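Local coordinates for protein virC2 (Agrobacterium tumefaciens, PDB 2RH3), which probably binds DNA through its C-terminal ribbon-helix-helix fold, the part present here, and enhances T-DNA transfer and virulence of the bacterium, at residues S80-E83 and A84-N87; M33-R36 and R37-D41; G93-T96 and A97-G101. One frame throughout, in Å; residues are numbered along the deposited sequence.

Contact 1 (S80-E83 and A84-N87); sequences SLIE and AARN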
loop_
_atom_site.group_PDB
_atom_site.type_symbol
_atom_site.label_atom_id
_atom_site.label_comp_id
_atom_site.label_asym_id
_atom_site.label_seq_id
_atom_site.Cartn_x
_atom_site.Cartn_y
_atom_site.Cartn_z
ATOM N N SER A 80 7.947 -4.575 -16.849
ATOM C CA SER A 80 6.671 -4.952 -17.452
ATOM C C SER A 80 5.479 -4.656 -16.528
ATOM O O SER A 80 4.459 -4.114 -16.967
ATOM C CB SER A 80 6.704 -6.433 -17.841
ATOM O OG SER A 80 5.428 -7.039 -17.710
ATOM N N LEU A 81 5.632 -5.006 -15.253
ATOM C CA LEU A 81 4.580 -4.830 -14.246
ATOM C C LEU A 81 4.376 -3.362 -13.872
ATOM O O LEU A 81 3.242 -2.919 -13.657
ATOM C CB LEU A 81 4.885 -5.664 -12.991
ATOM C CG LEU A 81 5.169 -7.165 -13.168
ATOM C CD1 LEU A 81 5.292 -7.852 -11.817
ATOM C CD2 LEU A 81 4.115 -7.861 -14.022
ATOM N N ILE A 82 5.477 -2.615 -13.788
ATOM C CA ILE A 82 5.415 -1.180 -13.501
ATOM C C ILE A 82 4.782 -0.413 -14.657
ATOM O O ILE A 82 4.041 0.546 -14.434
ATOM C CB ILE A 82 6.796 -0.594 -13.085
ATOM C CG1 ILE A 82 7.153 -1.064 -11.678
ATOM C CG2 ILE A 82 6.811 0.944 -13.137
ATOM C CD1 ILE A 82 5.992 -0.972 -10.645
ATOM N N GLU A 83 5.050 -0.855 -15.885
ATOM C CA GLU A 83 4.341 -0.317 -17.037
ATOM C C GLU A 83 2.831 -0.508 -16.877
ATOM O O GLU A 83 2.064 0.437 -17.066
ATOM C CB GLU A 83 4.839 -0.934 -18.351
ATOM C CG GLU A 83 4.081 -0.438 -19.585
ATOM C CD GLU A 83 4.934 -0.378 -20.842
ATOM O OE1 GLU A 83 5.871 -1.196 -20.989
ATOM O OE2 GLU A 83 4.657 0.494 -21.694
ATOM N N ALA A 84 2.418 -1.724 -16.515
ATOM C CA ALA A 84 1.008 -2.018 -16.272
ATOM C C ALA A 84 0.425 -1.138 -15.154
ATOM O O ALA A 84 -0.662 -0.577 -15.306
ATOM C CB ALA A 84 0.819 -3.504 -15.963
ATOM N N ALA A 85 1.164 -1.012 -14.049
ATOM C CA ALA A 85 0.785 -0.127 -12.936
ATOM C C ALA A 85 0.627 1.335 -13.374
ATOM O O ALA A 85 -0.393 1.960 -13.094
ATOM C CB ALA A 85 1.808 -0.227 -11.801
ATOM N N ARG A 86 1.642 1.868 -14.054
ATOM C CA ARG A 86 1.623 3.252 -14.548
ATOM C C ARG A 86 0.475 3.539 -15.509
ATOM O O ARG A 86 -0.137 4.604 -15.451
ATOM C CB ARG A 86 2.960 3.627 -15.196
ATOM C CG ARG A 86 3.952 4.206 -14.206
ATOM C CD ARG A 86 5.013 5.038 -14.889
ATOM N NE ARG A 86 5.413 6.175 -14.052
ATOM C CZ ARG A 86 6.349 6.138 -13.107
ATOM N NH1 ARG A 86 7.009 5.015 -12.846
ATOM N NH2 ARG A 86 6.626 7.236 -12.415
ATOM N N ASN A 87 0.176 2.588 -16.390
ATOM C CA ASN A 87 -0.937 2.740 -17.325
ATOM C C ASN A 87 -2.254 3.010 -16.600
ATOM O O ASN A 87 -3.123 3.718 -17.111
ATOM C CB ASN A 87 -1.092 1.487 -18.189
ATOM C CG ASN A 87 -0.020 1.356 -19.255
ATOM O OD1 ASN A 87 0.167 0.269 -19.813
ATOM N ND2 ASN A 87 0.664 2.451 -19.568
#
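Ser80, Leu81, Ile82 and Glu83 hand their carbonyl oxygens, in that order, to the amides of Ala84, Ala85, Arg86 and Asn87, an unbroken i to i+4 ladder that makes the eight residues consecutive turns of one alpha-helix. The first rung is the longest, with Ala84 N 3.2 Å from Ser80 O. Arg86 N lies 2.8 Å from Ile82 O, and its N-H is the straightest donor of the four at 170°.

On the inward face, CD1 of Ile82 comes from the preceding turn to 4.4 Å from Ala85 CB, a loose apolar touch. Ile82 has CG1 swung beside its own backbone N (chi1 -73°), which leaves CG2 on the carbonyl side, facing the next turn. There CG2 meets the Arg86 guanidinium at its edge, near its plane, with NH1 4.1 Å away. The face formed by Leu81, Ile82 and Ala85 packs helix 79-89 into the ribbon-helix-helix domain: Leu81 and Ala85 rest on Leu46 of helix 27-47, while Ile82 touches Leu104 of helix 97-118. Arg86 makes a cation-pi contact with Phe100 of that last helix and a long, weak ion pair with Asp90.

On the exposed face Glu83 and Asn87 meet without a side-chain hydrogen bond. Asn87 folds its amide back over the previous turn, placing CG 3.2 Å from Glu83 O; its OD1 is 3.3 Å from the same oxygen, an approach of two acceptors and not a bond. Extended away from its backbone N and then bent at chi2, Glu83 offers only CG to that amide, at 4.0 Å from Asn87 OD1. The carboxylate of Glu83 and the amide of Asn87 are turned 54° against each other.

Contact 2 (M33-R36 and R37-D41); sequences MILR and RALGD
The leucine pair Leu35 and Leu39, one turn apart, belongs to the buried face of helix 27-47, the longer of the two helices before the second ribbon strand in this ribbon-helix-helix domain. Their backbones are linked by Leu39 N to Leu35 O at 2.7 Å, and the Ala38 N to Ile34 O bond alongside is straight, at 172°. The next bond is longer and more bent: Gly40 N is 3.2 Å from Arg36 O, with an N-H angle of 147°. With CG beside its own backbone N (chi1 -66°), Leu39 leans back along the helix and packs on the end of Leu35, the two side chains crossing obliquely. Leu35 is deposited in two conformers, and the distances belong to one of them: Leu39 CG to Leu35 CD1 is 3.6 Å, while Leu35 CG to Leu39 CD1, at 3.3 Å, is tighter than van der Waals contact and doubtful. On another face Arg37 NE sits 3.4 Å from Asp41 OD1, well out of the guanidinium plane, an attraction of charges without a directed N-H. Around the helix, Leu35 meets Leu109 of helix 97-118 and Thr73 of strand 71-76, Leu39 meets Ala108 and Arg75 of the same two elements, and Ile34 also packs against helix 16-21.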
loop_
_atom_site.group_PDB
_atom_site.type_symbol
_atom_site.label_atom_id
_atom_site.label_comp_id
_atom_site.label_asym_id
_atom_site.label_seq_id
_atom_site.Cartn_x
_atom_site.Cartn_y
_atom_site.Cartn_z
ATOM N N MET A 33 6.541 -3.889 7.361
ATOM C CA MET A 33 6.342 -5.353 7.417
ATOM C C MET A 33 5.147 -5.757 6.555
ATOM O O MET A 33 5.238 -6.684 5.737
ATOM C CB MET A 33 6.145 -5.833 8.861
ATOM C CG MET A 33 7.431 -5.762 9.689
ATOM S SD MET A 33 7.104 -6.022 11.430
ATOM C CE MET A 33 6.631 -7.758 11.407
ATOM N N ILE A 34 4.036 -5.048 6.746
ATOM C CA ILE A 34 2.831 -5.320 5.973
ATOM C C ILE A 34 3.044 -5.043 4.488
ATOM O O ILE A 34 2.678 -5.871 3.657
ATOM C CB ILE A 34 1.609 -4.537 6.486
ATOM C CG1 ILE A 34 1.271 -4.974 7.922
ATOM C CG2 ILE A 34 0.410 -4.818 5.567
ATOM C CD1 ILE A 34 0.213 -4.098 8.613
ATOM N N LEU A 35 3.650 -3.897 4.177
ATOM C CA LEU A 35 3.848 -3.492 2.777
ATOM C C LEU A 35 4.675 -4.513 1.992
ATOM O O LEU A 35 4.425 -4.733 0.795
ATOM C CB LEU A 35 4.484 -2.096 2.705
ATOM C CG LEU A 35 4.481 -1.377 1.350
ATOM C CD1 LEU A 35 3.098 -1.388 0.726
ATOM C CD2 LEU A 35 4.998 0.049 1.497
ATOM N N ARG A 36 5.651 -5.127 2.650
ATOM C CA ARG A 36 6.506 -6.135 2.007
ATOM C C ARG A 36 5.644 -7.271 1.445
ATOM O O ARG A 36 5.810 -7.691 0.283
ATOM C CB ARG A 36 7.538 -6.663 3.010
ATOM C CG ARG A 36 8.507 -7.685 2.437
ATOM C CD ARG A 36 9.581 -8.083 3.441
ATOM N NE ARG A 36 10.540 -7.008 3.675
ATOM C CZ ARG A 36 10.746 -6.429 4.853
ATOM N NH1 ARG A 36 10.068 -6.828 5.923
ATOM N NH2 ARG A 36 11.644 -5.456 4.963
ATOM N N ARG A 37 4.716 -7.752 2.272
ATOM C CA ARG A 37 3.818 -8.822 1.893
ATOM C C ARG A 37 2.785 -8.310 0.886
ATOM O O ARG A 37 2.529 -8.967 -0.124
ATOM C CB ARG A 37 3.108 -9.393 3.127
ATOM C CG ARG A 37 2.059 -10.448 2.817
ATOM C CD ARG A 37 2.673 -11.710 2.270
ATOM N NE ARG A 37 1.658 -12.729 2.020
ATOM C CZ ARG A 37 1.892 -14.041 1.959
ATOM N NH1 ARG A 37 3.120 -14.524 2.122
ATOM N NH2 ARG A 37 0.886 -14.881 1.733
ATOM N N ALA A 38 2.197 -7.153 1.178
ATOM C CA ALA A 38 1.187 -6.537 0.312
ATOM C C ALA A 38 1.730 -6.295 -1.113
ATOM O O ALA A 38 1.047 -6.575 -2.093
ATOM C CB ALA A 38 0.661 -5.258 0.925
ATOM N N LEU A 39 2.963 -5.813 -1.217
ATOM C CA LEU A 39 3.540 -5.548 -2.543
ATOM C C LEU A 39 3.863 -6.838 -3.280
ATOM O O LEU A 39 3.799 -6.887 -4.513
ATOM C CB LEU A 39 4.768 -4.632 -2.461
ATOM C CG LEU A 39 4.494 -3.200 -1.989
ATOM C CD1 LEU A 39 5.761 -2.571 -1.414
ATOM C CD2 LEU A 39 3.897 -2.327 -3.107
ATOM N N GLY A 40 4.205 -7.882 -2.527
ATOM C CA GLY A 40 4.419 -9.204 -3.104
ATOM C C GLY A 40 3.137 -9.759 -3.701
ATOM O O GLY A 40 3.130 -10.230 -4.842
ATOM N N ASP A 41 2.048 -9.681 -2.930
ATOM C CA ASP A 41 0.721 -10.110 -3.378
ATOM C C ASP A 41 0.289 -9.294 -4.601
ATOM O O ASP A 41 -0.234 -9.849 -5.574
ATOM C CB ASP A 41 -0.326 -9.940 -2.255
ATOM C CG ASP A 41 -0.054 -10.822 -1.024
ATOM O OD1 ASP A 41 0.678 -11.829 -1.128
ATOM O OD2 ASP A 41 -0.591 -10.498 0.066
#

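Contact 3 (G93-T96 and A97-G101); sequences GLET and ARAFG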
loop_
_atom_site.group_PDB
_atom_site.type_symbol
_atom_site.label_atom_id
_atom_site.label_comp_id
_atom_site.label_asym_id
_atom_site.label_seq_id
_atom_site.Cartn_x
_atom_site.Cartn_y
_atom_site.Cartn_z
ATOM N N GLY A 93 0.163 9.959 -17.906
ATOM C CA GLY A 93 1.619 10.097 -17.783
ATOM C C GLY A 93 2.076 11.393 -17.138
ATOM O O GLY A 93 3.217 11.815 -17.324
ATOM N N LEU A 94 1.189 12.011 -16.360
ATOM C CA LEU A 94 1.443 13.316 -15.739
ATOM C C LEU A 94 1.844 13.267 -14.257
ATOM O O LEU A 94 2.265 14.274 -13.697
ATOM C CB LEU A 94 0.206 14.204 -15.885
ATOM C CG LEU A 94 -0.372 14.404 -17.285
ATOM C CD1 LEU A 94 -1.668 15.186 -17.224
ATOM C CD2 LEU A 94 0.637 15.097 -18.193
ATOM N N GLU A 95 1.725 12.103 -13.620
ATOM C CA GLU A 95 2.045 11.998 -12.195
ATOM C C GLU A 95 3.561 11.936 -12.001
ATOM O O GLU A 95 4.270 11.289 -12.787
ATOM C CB GLU A 95 1.393 10.752 -11.557
ATOM C CG GLU A 95 -0.143 10.733 -11.564
ATOM C CD GLU A 95 -0.781 11.746 -10.609
ATOM O OE1 GLU A 95 -0.108 12.214 -9.667
ATOM O OE2 GLU A 95 -1.972 12.075 -10.806
ATOM N N THR A 96 4.054 12.604 -10.963
ATOM C CA THR A 96 5.450 12.455 -10.551
ATOM C C THR A 96 5.711 11.026 -10.050
ATOM O O THR A 96 4.774 10.317 -9.673
ATOM C CB THR A 96 5.835 13.440 -9.426
ATOM O OG1 THR A 96 5.101 13.134 -8.233
ATOM C CG2 THR A 96 5.582 14.891 -9.835
ATOM N N ALA A 97 6.983 10.621 -10.055
ATOM C CA ALA A 97 7.399 9.337 -9.470
ATOM C C ALA A 97 6.896 9.163 -8.037
ATOM O O ALA A 97 6.410 8.082 -7.676
ATOM C CB ALA A 97 8.916 9.197 -9.517
ATOM N N ARG A 98 7.027 10.214 -7.223
ATOM C CA ARG A 98 6.598 10.172 -5.816
ATOM C C ARG A 98 5.090 9.953 -5.702
ATOM O O ARG A 98 4.642 9.122 -4.913
ATOM C CB ARG A 98 7.002 11.462 -5.072
ATOM C CG ARG A 98 6.591 11.484 -3.600
ATOM C CD ARG A 98 6.296 12.893 -3.059
ATOM N NE ARG A 98 5.214 13.587 -3.770
ATOM C CZ ARG A 98 3.928 13.224 -3.783
ATOM N NH1 ARG A 98 3.507 12.136 -3.134
ATOM N NH2 ARG A 98 3.056 13.954 -4.466
ATOM N N ALA A 99 4.316 10.685 -6.499
ATOM C CA ALA A 99 2.862 10.547 -6.498
ATOM C C ALA A 99 2.439 9.154 -6.966
ATOM O O ALA A 99 1.534 8.551 -6.384
ATOM C CB ALA A 99 2.206 11.622 -7.355
ATOM N N PHE A 100 3.107 8.639 -8.000
ATOM C CA PHE A 100 2.851 7.277 -8.468
ATOM C C PHE A 100 3.137 6.232 -7.384
ATOM O O PHE A 100 2.317 5.329 -7.151
ATOM C CB PHE A 100 3.627 6.967 -9.770
ATOM C CG PHE A 100 3.625 5.506 -10.135
ATOM C CD1 PHE A 100 4.783 4.742 -10.003
ATOM C CD2 PHE A 100 2.456 4.880 -10.568
ATOM C CE1 PHE A 100 4.783 3.378 -10.313
ATOM C CE2 PHE A 100 2.444 3.514 -10.884
ATOM C CZ PHE A 100 3.609 2.764 -10.757
ATOM N N GLY A 101 4.281 6.365 -6.712
ATOM C CA GLY A 101 4.665 5.438 -5.628
ATOM C C GLY A 101 3.714 5.448 -4.444
ATOM O O GLY A 101 3.458 4.411 -3.823
#
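Thr96 turns its hydroxyl between its own backbone N and carbonyl carbon (chi1 65°), and this rotation carries OG1 over the first turn of helix 97-118 to the amide of Ala99. The neighbouring Glu95 bends at chi2 (-71°), folding its carboxylate back toward the same turn. The two torsions together bring both side chains to the methyl group of Ala99.

Thr96 is the N-cap. Its OG1 accepts from Ala99 N at 3.1 Å with an N-H angle of 161°, which satisfies an amide of the first turn that has no helical carbonyl before it. The cap works in one direction: Ala99, at N3, has no side-chain acceptor to return a bond to the Thr96 amide, so the reciprocal half of a capping box is absent. From the backbone, Thr96 O takes Phe100 N at 2.9 Å, and the next rung, Gly101 N to Ala97 O, continues the helix. Thr96 thus holds the first turn by both its hydroxyl and its carbonyl.

CB of Ala99 fills the corner between the two polar groups, 3.4 Å from Thr96 OG1 and 3.3 Å from Glu95 OE1. The carboxylate makes no salt bridge with Arg98, whose NH2 is 6.3 Å from OE1, but its place beside a helix N-terminus would suit a negative charge, since the partial positive charge of that end may stabilise it.

Phe100 meets the cap with its CB, 3.5 Å from Thr96 O, and sends its ring the other way, onto Ala85 and Phe89 of helix 79-89. The loop is also tied to the residue that follows that helix, through a hydrogen bond from Glu95 N to Asp90 OD1.

All three contacts are local, yet they differ in burial. Contact 2 has four buried residues of eight, its centre about 8 Å from that of the chain; contact 1 has two of eight, its centre about 16 Å from the same point, and contact 3, at the surface, one of six, its centre about 15 Å from it. The chemistry differs accordingly: leucine packing within a helix in contact 2, an apolar face backed by a polar one in contact 1, and polar capping in contact 3. Contacts 1 and 3 belong to successive helices and touch directly, Ala85 CB lying 3.6 Å from Phe100 CZ. Contact 2 touches neither, its nearest atoms being about 8 Å from contact 1 and about 7 Å from contact 3.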